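Local coordinates for protein benzoate transport porin BenP (Acinetobacter baumannii AB307-0294, PDB 5DL8) that forms an outer-membrane beta-barrel of the OprD family and probably lets small solutes, perhaps benzoate among them, cross the membrane, at residues G131-D136 with G170-V175; P138-D143 with D198-I203. All blocks are in the same frame, centred on the assembly; numbering follows the deposited sequence. Where two conformers were deposited one is given.

Contact 1 of 2, residues G131-D136 with G170-V175; sequences GELWLD and GRVEKV
Leu135 and Val172 reach toward each other tip to tip, with Leu135 CD1 lying 3.9 Å from Val172 CG2. This is the main contact; a looser second neighbour of the same valine methyl is Leu133, whose CD1 stands 4.5 Å from Val172 CG2. The CB atoms of both leucines, two residues apart, point to segment 170-175. In Leu135, CG lies anti to the carbonyl carbon (chi1 -65°) and CD1 continues the chain in extended form (chi2 173°), which carries that methyl outward to the valine. Val172 answers with CG1 anti to its backbone N (chi1 -171°), a setting that leaves CG2 beside that N and turned to the leucines.

The backbones stay well apart, Leu133 CA to Val172 CA being 8.6 Å, and no hydrogen bond joins the segments. Between them runs strand 151-153, whose Tyr152 is touched by both Leu135 and Val172. Segment 131-136 follows a corner at Gly131, where the chain leaves the path of strand 126-130. On strand 165-176, Glu173 and Lys174 form a classic beta bulge facing Trp153. Beside the contact, Arg171 NE gives a hydrogen bond of 3.0 Å to Glu173 OE2, on its anti lone pair and nearly in the guanidinium plane.

Only methyl groups meet here, all in buried residues, so the direct contact is purely apolar; strand 151-153, paired with both sides, supplies the backbone hydrogen bonding between them, while the charge of Arg171 is matched by Glu173 and Glu223.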
loop_
_atom_site.group_PDB
_atom_site.type_symbol
_atom_site.label_atom_id
_atom_site.label_comp_id
_atom_site.label_asym_id
_atom_site.label_seq_id
_atom_site.Cartn_x
_atom_site.Cartn_y
_atom_site.Cartn_z
ATOM N N GLY A 131 2.537 -18.205 8.207
ATOM C CA GLY A 131 2.889 -18.378 6.780
ATOM C C GLY A 131 2.746 -17.040 6.038
ATOM O O GLY A 131 3.321 -16.018 6.375
ATOM N N GLU A 132 1.960 -17.050 4.975
ATOM C CA GLU A 132 1.769 -15.857 4.141
ATOM C C GLU A 132 0.773 -14.938 4.884
ATOM O O GLU A 132 -0.297 -15.349 5.262
ATOM C CB GLU A 132 1.295 -16.256 2.699
ATOM C CG GLU A 132 1.018 -15.094 1.785
ATOM C CD GLU A 132 0.671 -15.457 0.357
ATOM O OE1 GLU A 132 -0.265 -16.279 0.137
ATOM O OE2 GLU A 132 1.313 -14.866 -0.545
ATOM N N LEU A 133 1.120 -13.669 4.959
ATOM C CA LEU A 133 0.292 -12.690 5.551
ATOM C C LEU A 133 0.029 -11.538 4.538
ATOM O O LEU A 133 0.952 -11.006 3.912
ATOM C CB LEU A 133 1.083 -12.096 6.744
ATOM C CG LEU A 133 1.724 -13.033 7.767
ATOM C CD1 LEU A 133 2.463 -12.274 8.872
ATOM C CD2 LEU A 133 0.635 -13.981 8.340
ATOM N N TRP A 134 -1.244 -11.178 4.438
ATOM C CA TRP A 134 -1.694 -10.029 3.766
ATOM C C TRP A 134 -1.859 -8.911 4.838
ATOM O O TRP A 134 -2.880 -8.763 5.401
ATOM C CB TRP A 134 -3.089 -10.280 3.055
ATOM C CG TRP A 134 -2.942 -11.404 2.149
ATOM C CD1 TRP A 134 -3.156 -12.691 2.461
ATOM C CD2 TRP A 134 -2.315 -11.375 0.815
ATOM N NE1 TRP A 134 -2.755 -13.492 1.340
ATOM C CE2 TRP A 134 -2.249 -12.701 0.349
ATOM C CE3 TRP A 134 -1.913 -10.344 -0.041
ATOM C CZ2 TRP A 134 -1.778 -13.061 -0.966
ATOM C CZ3 TRP A 134 -1.354 -10.702 -1.363
ATOM C CH2 TRP A 134 -1.276 -12.070 -1.771
ATOM N N LEU A 135 -0.890 -8.063 4.986
ATOM C CA LEU A 135 -0.878 -7.024 6.027
ATOM C C LEU A 135 -1.468 -5.745 5.437
ATOM O O LEU A 135 -1.206 -5.402 4.245
ATOM C CB LEU A 135 0.574 -6.777 6.449
ATOM C CG LEU A 135 1.151 -8.028 7.102
ATOM C CD1 LEU A 135 2.604 -7.910 7.375
ATOM C CD2 LEU A 135 0.350 -8.507 8.352
ATOM N N ASP A 136 -2.151 -5.028 6.304
ATOM C CA ASP A 136 -2.703 -3.753 6.007
ATOM C C ASP A 136 -2.315 -2.796 7.173
ATOM O O ASP A 136 -3.163 -2.429 7.960
ATOM C CB ASP A 136 -4.258 -3.811 5.888
ATOM C CG ASP A 136 -4.861 -2.456 5.475
ATOM O OD1 ASP A 136 -4.127 -1.495 5.084
ATOM O OD2 ASP A 136 -6.094 -2.340 5.536
ATOM N N GLY A 170 3.105 -9.127 15.692
ATOM C CA GLY A 170 3.640 -10.076 14.698
ATOM C C GLY A 170 5.164 -10.004 14.571
ATOM O O GLY A 170 5.798 -9.056 15.021
ATOM N N ARG A 171 5.724 -11.059 14.023
ATOM C CA ARG A 171 7.065 -11.062 13.532
ATOM C C ARG A 171 7.039 -11.447 12.044
ATOM O O ARG A 171 6.691 -12.528 11.700
ATOM C CB ARG A 171 7.882 -12.082 14.231
ATOM C CG ARG A 171 9.317 -12.055 13.744
ATOM C CD ARG A 171 10.162 -12.850 14.715
ATOM N NE ARG A 171 11.417 -13.209 14.112
ATOM C CZ ARG A 171 12.507 -12.450 14.105
ATOM N NH1 ARG A 171 12.557 -11.215 14.681
ATOM N NH2 ARG A 171 13.603 -12.960 13.583
ATOM N N VAL A 172 7.499 -10.535 11.213
ATOM C CA VAL A 172 7.485 -10.692 9.776
ATOM C C VAL A 172 8.946 -10.912 9.289
ATOM O O VAL A 172 9.743 -10.006 9.339
ATOM C CB VAL A 172 6.854 -9.463 9.084
ATOM C CG1 VAL A 172 6.661 -9.760 7.574
ATOM C CG2 VAL A 172 5.496 -9.091 9.696
ATOM N N GLU A 173 9.255 -12.098 8.839
ATOM C CA GLU A 173 10.604 -12.405 8.455
ATOM C C GLU A 173 10.950 -12.051 7.049
ATOM O O GLU A 173 12.106 -11.797 6.772
ATOM C CB GLU A 173 10.911 -13.872 8.789
ATOM C CG GLU A 173 11.038 -14.025 10.348
ATOM C CD GLU A 173 11.540 -15.376 10.944
ATOM O OE1 GLU A 173 11.692 -16.331 10.182
ATOM O OE2 GLU A 173 11.782 -15.465 12.223
ATOM N N LYS A 174 9.962 -12.091 6.136
ATOM C CA LYS A 174 10.189 -11.984 4.745
ATOM C C LYS A 174 9.057 -11.228 4.055
ATOM O O LYS A 174 7.931 -11.218 4.520
ATOM C CB LYS A 174 10.306 -13.376 4.100
ATOM C CG LYS A 174 11.270 -14.439 4.669
ATOM C CD LYS A 174 12.636 -14.305 4.091
ATOM C CE LYS A 174 13.425 -15.606 4.063
ATOM N NZ LYS A 174 13.496 -16.235 5.389
ATOM N N VAL A 175 9.411 -10.653 2.915
ATOM C CA VAL A 175 8.506 -9.908 2.050
ATOM C C VAL A 175 8.667 -10.464 0.627
ATOM O O VAL A 175 9.788 -10.819 0.188
ATOM C CB VAL A 175 8.766 -8.353 2.051
ATOM C CG1 VAL A 175 10.217 -8.017 1.705
ATOM C CG2 VAL A 175 7.868 -7.674 1.020
#

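Contact 2 of 2, residues P138-D143 with D198-I203; sequences PVTAVD and DGLNYI
This is a small, buried, apolar contact between a loop and the barrel wall: segment 138-143 belongs to the loop between strands 132-133 and 151-153, and Leu200 lies on strand 200-210. Leu200 supplies every contact from segment 198-203, through a single methyl. Its CD2 is 3.5 Å from Thr140 CG2, the two side chains meeting end to end, and 4.1 Å from Val139 CG1, where the side chains pass alongside each other in opposite directions. The CB of Leu200 already points to the loop, and CG continues anti to the backbone N (chi1 172°).

Thr140 meets the leucine with its methyl and not its hydroxyl: at chi1 62° OG1 sits between the backbone N and the carbonyl carbon, and CG2 is left to point at Leu200. Loops folded inward against the wall are a recurring feature of outer membrane porins, where they narrow the channel; by analogy this one probably does likewise, and the centre of the contact lies about 11 Å from the centre of the chain. Val139, with its positive phi (64°), is the middle residue of a classic gamma turn, closed by a weak backbone hydrogen bond of 2.8 Å from Thr140 N to Pro138 O, and the turn presents Val139 and Thr140 to Leu200. Val139 N is bound by the carboxylate of Glu302, a polar tie alongside the apolar one. Farther along the wall, Pro138 and Val139 both touch Tyr218 of strand 213-222, and the hydroxyl of Tyr202 is hydrogen-bonded to Glu168 and Asn156.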
loop_
_atom_site.group_PDB
_atom_site.type_symbol
_atom_site.label_atom_id
_atom_site.label_comp_id
_atom_site.label_asym_id
_atom_site.label_seq_id
_atom_site.Cartn_x
_atom_site.Cartn_y
_atom_site.Cartn_z
ATOM N N PRO A 138 0.945 0.220 8.652
ATOM C CA PRO A 138 2.209 0.971 8.406
ATOM C C PRO A 138 3.441 0.056 8.109
ATOM O O PRO A 138 3.545 -1.066 8.639
ATOM C CB PRO A 138 2.400 1.620 9.750
ATOM C CG PRO A 138 0.906 1.916 10.144
ATOM C CD PRO A 138 0.298 0.606 9.901
ATOM N N VAL A 139 4.373 0.512 7.305
ATOM C CA VAL A 139 5.354 -0.328 6.736
ATOM C C VAL A 139 4.893 -1.474 5.729
ATOM O O VAL A 139 5.455 -1.573 4.641
ATOM C CB VAL A 139 6.252 -1.078 7.831
ATOM C CG1 VAL A 139 7.502 -1.647 7.104
ATOM C CG2 VAL A 139 6.677 -0.175 9.011
ATOM N N THR A 140 3.957 -2.361 6.167
ATOM C CA THR A 140 3.567 -3.527 5.447
ATOM C C THR A 140 2.135 -3.335 5.002
ATOM O O THR A 140 1.190 -3.670 5.752
ATOM C CB THR A 140 3.763 -4.761 6.337
ATOM O OG1 THR A 140 2.951 -4.667 7.473
ATOM C CG2 THR A 140 5.276 -4.915 6.755
ATOM N N ALA A 141 1.877 -2.759 3.851
ATOM C CA ALA A 141 0.434 -2.520 3.447
ATOM C C ALA A 141 -0.058 -3.410 2.288
ATOM O O ALA A 141 0.685 -4.267 1.788
ATOM C CB ALA A 141 0.230 -1.036 3.070
ATOM N N VAL A 142 -1.306 -3.206 1.864
ATOM C CA VAL A 142 -1.788 -3.656 0.509
ATOM C C VAL A 142 -0.888 -3.000 -0.602
ATOM O O VAL A 142 -0.897 -1.727 -0.523
ATOM C CB VAL A 142 -3.258 -3.125 0.314
ATOM C CG1 VAL A 142 -3.920 -3.676 -0.982
ATOM C CG2 VAL A 142 -4.081 -3.377 1.594
ATOM N N ASP A 143 -0.062 -3.713 -1.505
ATOM C CA ASP A 143 0.313 -2.987 -2.709
ATOM C C ASP A 143 -0.248 -3.649 -3.994
ATOM O O ASP A 143 0.404 -4.527 -4.634
ATOM C CB ASP A 143 1.821 -2.823 -2.830
ATOM C CG ASP A 143 2.190 -1.863 -3.950
ATOM O OD1 ASP A 143 1.250 -1.295 -4.658
ATOM O OD2 ASP A 143 3.388 -1.636 -4.192
ATOM N N ASP A 198 17.010 -9.228 9.736
ATOM C CA ASP A 198 16.415 -10.496 10.172
ATOM C C ASP A 198 14.907 -10.457 10.437
ATOM O O ASP A 198 14.228 -11.495 10.407
ATOM C CB ASP A 198 17.162 -11.090 11.352
ATOM C CG ASP A 198 18.582 -11.552 10.976
ATOM O OD1 ASP A 198 18.898 -11.751 9.783
ATOM O OD2 ASP A 198 19.397 -11.725 11.872
ATOM N N GLY A 199 14.327 -9.300 10.630
ATOM C CA GLY A 199 12.875 -9.290 10.781
ATOM C C GLY A 199 12.284 -8.008 11.306
ATOM O O GLY A 199 12.998 -7.176 11.870
ATOM N N LEU A 200 10.959 -7.902 11.116
ATOM C CA LEU A 200 10.138 -6.832 11.587
ATOM C C LEU A 200 9.284 -7.371 12.719
ATOM O O LEU A 200 8.464 -8.254 12.495
ATOM C CB LEU A 200 9.225 -6.351 10.430
ATOM C CG LEU A 200 8.181 -5.358 10.799
ATOM C CD1 LEU A 200 8.802 -4.098 11.390
ATOM C CD2 LEU A 200 7.364 -4.934 9.587
ATOM N N ASN A 201 9.434 -6.794 13.909
ATOM C CA ASN A 201 8.612 -7.123 15.094
ATOM C C ASN A 201 7.728 -5.918 15.307
ATOM O O ASN A 201 8.213 -4.779 15.369
ATOM C CB ASN A 201 9.502 -7.345 16.345
ATOM C CG ASN A 201 10.673 -8.302 16.064
ATOM O OD1 ASN A 201 10.471 -9.469 15.763
ATOM N ND2 ASN A 201 11.893 -7.802 16.197
ATOM N N TYR A 202 6.440 -6.144 15.348
ATOM C CA TYR A 202 5.501 -5.007 15.407
ATOM C C TYR A 202 4.361 -5.186 16.427
ATOM O O TYR A 202 4.019 -6.294 16.772
ATOM C CB TYR A 202 4.923 -4.672 13.980
ATOM C CG TYR A 202 3.884 -5.605 13.480
ATOM C CD1 TYR A 202 2.510 -5.348 13.695
ATOM C CD2 TYR A 202 4.229 -6.725 12.732
ATOM C CE1 TYR A 202 1.540 -6.192 13.233
ATOM C CE2 TYR A 202 3.219 -7.585 12.295
ATOM C CZ TYR A 202 1.897 -7.332 12.541
ATOM O OH TYR A 202 0.925 -8.213 12.049
ATOM N N ILE A 203 3.776 -4.070 16.830
ATOM C CA ILE A 203 2.465 -4.009 17.580
ATOM C C ILE A 203 1.613 -2.924 16.957
ATOM O O ILE A 203 2.144 -1.844 16.558
ATOM C CB ILE A 203 2.621 -3.949 19.129
ATOM C CG1 ILE A 203 1.317 -3.577 19.895
ATOM C CG2 ILE A 203 3.694 -2.995 19.507
ATOM C CD1 ILE A 203 1.267 -4.163 21.312
#

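In the fold
The centres of contacts 1 and 2 lie about 7 Å apart, on the same side of the chain's centre. Along the chain their segments alternate: 131-136, 138-143, 170-175 and 198-203. The first two are nearly consecutive, running from a short strand after the corner at Gly131 into the loop, and the last two belong to strands 165-176 and 200-210, antiparallel neighbours in the barrel wall. Those strands are joined directly where Val172 N and Leu200 O, 2.8 Å apart, probably hydrogen-bond, and on the loop side Leu135 packs against Thr140. Both contacts place the chain that follows strand 126-130 against neighbouring wall strands, probably helping to shape the channel interior, away from both calcium sites.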